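Local coordinates for uncharacterized protein (Deinococcus radiodurans, PDB 3GG7) that binds manganese and probably acts as a metal-dependent hydrolase on ester bonds, as in TatD-type enzymes, though its substrate is not established, at residues A[54-60]-A[81-87]. Sequence-based numbering, arbitrary orientation.
Sequences WTALGFH and TRFVGEV. With MN (manganese (II) ion), chain B.
Thr81 reaches across to strand 53-55 with its hydroxyl: OG1 lies anti to its own backbone N (chi1 -177°) and donates to Thr55 O at 2.9 Å, arriving almost head-on to the carbonyl. The same OG1 accepts from Phe83 N in an ST turn, while the CG2 methyl rests against Leu57 CB. Swapping in a valine here would probably leave Thr55 O without this donor and Phe83 N without its acceptor, freeing the turn that leads into strand 83-88. Next along, the Trp54 and Phe83 rings lie nearly parallel, planes 13° apart, but slid so far that they barely overlap; Trp54 CE3 meets Phe83 CZ at 3.6 Å. Arg82 CG sits over one face of the Phe83 ring, and Leu242 of helix 227-243 packs against both aromatics. Between the backbones, Leu57 N donates to Phe83 O, Leu57 O accepts from Gly85 N, and Phe59 N donates to Glu86 O beyond the cis peptide joining Gly85 to Glu86. His60 and Glu86 then run side by side, ring and carboxylate planes 56° apart, with Glu86 OE1 at the ring's edge, near its plane, 3.4 Å from His60 CD2; His60 ND1 is hydrogen-bonded to Glu62 N. Glu86 is extended, CG anti to its N (chi1 -178°), which carries OE1 to the manganese at 2.1 Å; OE2 is held by His124 and by a water that also binds the metal. His7, His9 and Asp196 complete the protein ligands of this TatD-type site, set at the C-terminal ends of neighbouring parallel strands of a TIM-barrel fold.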
# COMPACT_ATOMS: atom_id res chain seq x y z
N TRP A 54 -3.81 10.20 -5.74
CA TRP A 54 -4.76 9.13 -6.04
C TRP A 54 -5.19 8.53 -4.71
O TRP A 54 -4.39 7.90 -4.01
CB TRP A 54 -4.08 8.06 -6.89
CG TRP A 54 -3.52 8.53 -8.22
CD1 TRP A 54 -3.63 9.78 -8.78
CD2 TRP A 54 -2.81 7.72 -9.17
NE1 TRP A 54 -3.02 9.78 -10.01
CE2 TRP A 54 -2.50 8.54 -10.27
CE3 TRP A 54 -2.39 6.38 -9.19
CZ2 TRP A 54 -1.78 8.07 -11.38
CZ3 TRP A 54 -1.71 5.92 -10.29
CH2 TRP A 54 -1.42 6.77 -11.38
N THR A 55 -6.46 8.71 -4.36
CA THR A 55 -6.93 8.38 -3.02
C THR A 55 -7.52 6.96 -2.98
O THR A 55 -8.30 6.55 -3.88
CB THR A 55 -7.96 9.39 -2.53
OG1 THR A 55 -7.54 10.73 -2.82
CG2 THR A 55 -8.22 9.25 -1.02
N ALA A 56 -7.14 6.21 -1.94
CA ALA A 56 -7.57 4.81 -1.73
C ALA A 56 -8.48 4.75 -0.48
O ALA A 56 -8.30 5.55 0.47
CB ALA A 56 -6.36 3.89 -1.57
N LEU A 57 -9.47 3.86 -0.53
CA LEU A 57 -10.50 3.67 0.47
C LEU A 57 -10.09 2.46 1.31
O LEU A 57 -9.96 1.34 0.80
CB LEU A 57 -11.84 3.42 -0.22
CG LEU A 57 -13.00 3.15 0.70
CD1 LEU A 57 -13.39 4.41 1.43
CD2 LEU A 57 -14.19 2.67 -0.18
N GLY A 58 -9.89 2.68 2.61
CA GLY A 58 -9.26 1.68 3.46
C GLY A 58 -9.98 1.41 4.76
O GLY A 58 -11.01 2.03 5.08
N PHE A 59 -9.44 0.44 5.49
CA PHE A 59 -9.84 0.16 6.87
C PHE A 59 -8.68 -0.62 7.50
O PHE A 59 -8.48 -1.80 7.23
CB PHE A 59 -11.11 -0.68 6.92
CG PHE A 59 -11.94 -0.48 8.15
CD1 PHE A 59 -11.40 0.02 9.34
CD2 PHE A 59 -13.25 -0.84 8.15
CE1 PHE A 59 -12.20 0.18 10.47
CE2 PHE A 59 -14.05 -0.66 9.27
CZ PHE A 59 -13.52 -0.16 10.43
N HIS A 60 -7.86 0.09 8.23
CA HIS A 60 -6.56 -0.43 8.70
C HIS A 60 -6.80 -1.44 9.82
O HIS A 60 -7.61 -1.19 10.73
CB HIS A 60 -5.74 0.75 9.18
CG HIS A 60 -4.30 0.44 9.44
ND1 HIS A 60 -3.90 -0.41 10.45
CD2 HIS A 60 -3.17 0.91 8.86
CE1 HIS A 60 -2.58 -0.45 10.48
NE2 HIS A 60 -2.11 0.33 9.51
N THR A 81 -13.80 4.94 -6.28
CA THR A 81 -12.36 4.77 -6.42
C THR A 81 -12.00 3.42 -6.98
O THR A 81 -12.69 2.43 -6.72
CB THR A 81 -11.60 5.02 -5.07
OG1 THR A 81 -10.19 4.91 -5.30
CG2 THR A 81 -12.03 4.03 -3.99
N ARG A 82 -10.87 3.38 -7.68
CA ARG A 82 -10.30 2.12 -8.16
C ARG A 82 -9.30 1.53 -7.17
O ARG A 82 -8.80 0.43 -7.38
CB ARG A 82 -9.71 2.28 -9.56
CG ARG A 82 -8.44 3.03 -9.70
CD ARG A 82 -8.10 3.35 -11.21
NE ARG A 82 -9.09 4.19 -11.91
CZ ARG A 82 -9.69 3.89 -13.08
NH1 ARG A 82 -9.42 2.77 -13.75
NH2 ARG A 82 -10.58 4.72 -13.60
N PHE A 83 -9.00 2.26 -6.07
CA PHE A 83 -7.95 1.87 -5.15
C PHE A 83 -8.50 1.65 -3.76
O PHE A 83 -9.25 2.50 -3.24
CB PHE A 83 -6.85 2.94 -5.04
CG PHE A 83 -6.30 3.39 -6.38
CD1 PHE A 83 -5.37 2.60 -7.07
CD2 PHE A 83 -6.67 4.61 -6.92
CE1 PHE A 83 -4.87 3.04 -8.29
CE2 PHE A 83 -6.17 5.04 -8.13
CZ PHE A 83 -5.24 4.24 -8.80
N VAL A 84 -8.13 0.52 -3.16
CA VAL A 84 -8.54 0.14 -1.80
C VAL A 84 -7.28 0.01 -0.95
O VAL A 84 -6.35 -0.71 -1.32
CB VAL A 84 -9.37 -1.17 -1.80
CG1 VAL A 84 -9.48 -1.79 -0.39
CG2 VAL A 84 -10.76 -0.82 -2.38
N GLY A 85 -7.21 0.71 0.18
CA GLY A 85 -6.09 0.61 1.11
C GLY A 85 -6.14 1.78 2.06
O GLY A 85 -6.72 2.82 1.74
N GLU A 86 -5.54 1.65 3.26
CA GLU A 86 -4.82 0.46 3.69
C GLU A 86 -5.79 -0.54 4.29
O GLU A 86 -6.65 -0.20 5.11
CB GLU A 86 -3.80 0.89 4.75
CG GLU A 86 -2.92 -0.25 5.26
CD GLU A 86 -1.64 0.21 5.89
OE1 GLU A 86 -1.42 1.45 6.01
OE2 GLU A 86 -0.83 -0.67 6.25
N VAL A 87 -5.65 -1.82 3.89
CA VAL A 87 -6.50 -2.92 4.37
C VAL A 87 -5.60 -4.09 4.69
O VAL A 87 -4.46 -4.12 4.23
CB VAL A 87 -7.57 -3.34 3.36
CG1 VAL A 87 -8.58 -2.19 3.09
CG2 VAL A 87 -6.93 -3.80 2.04
MN MN B . 0.45 2.43 5.79
O HOH W 1 1.41 1.20 7.11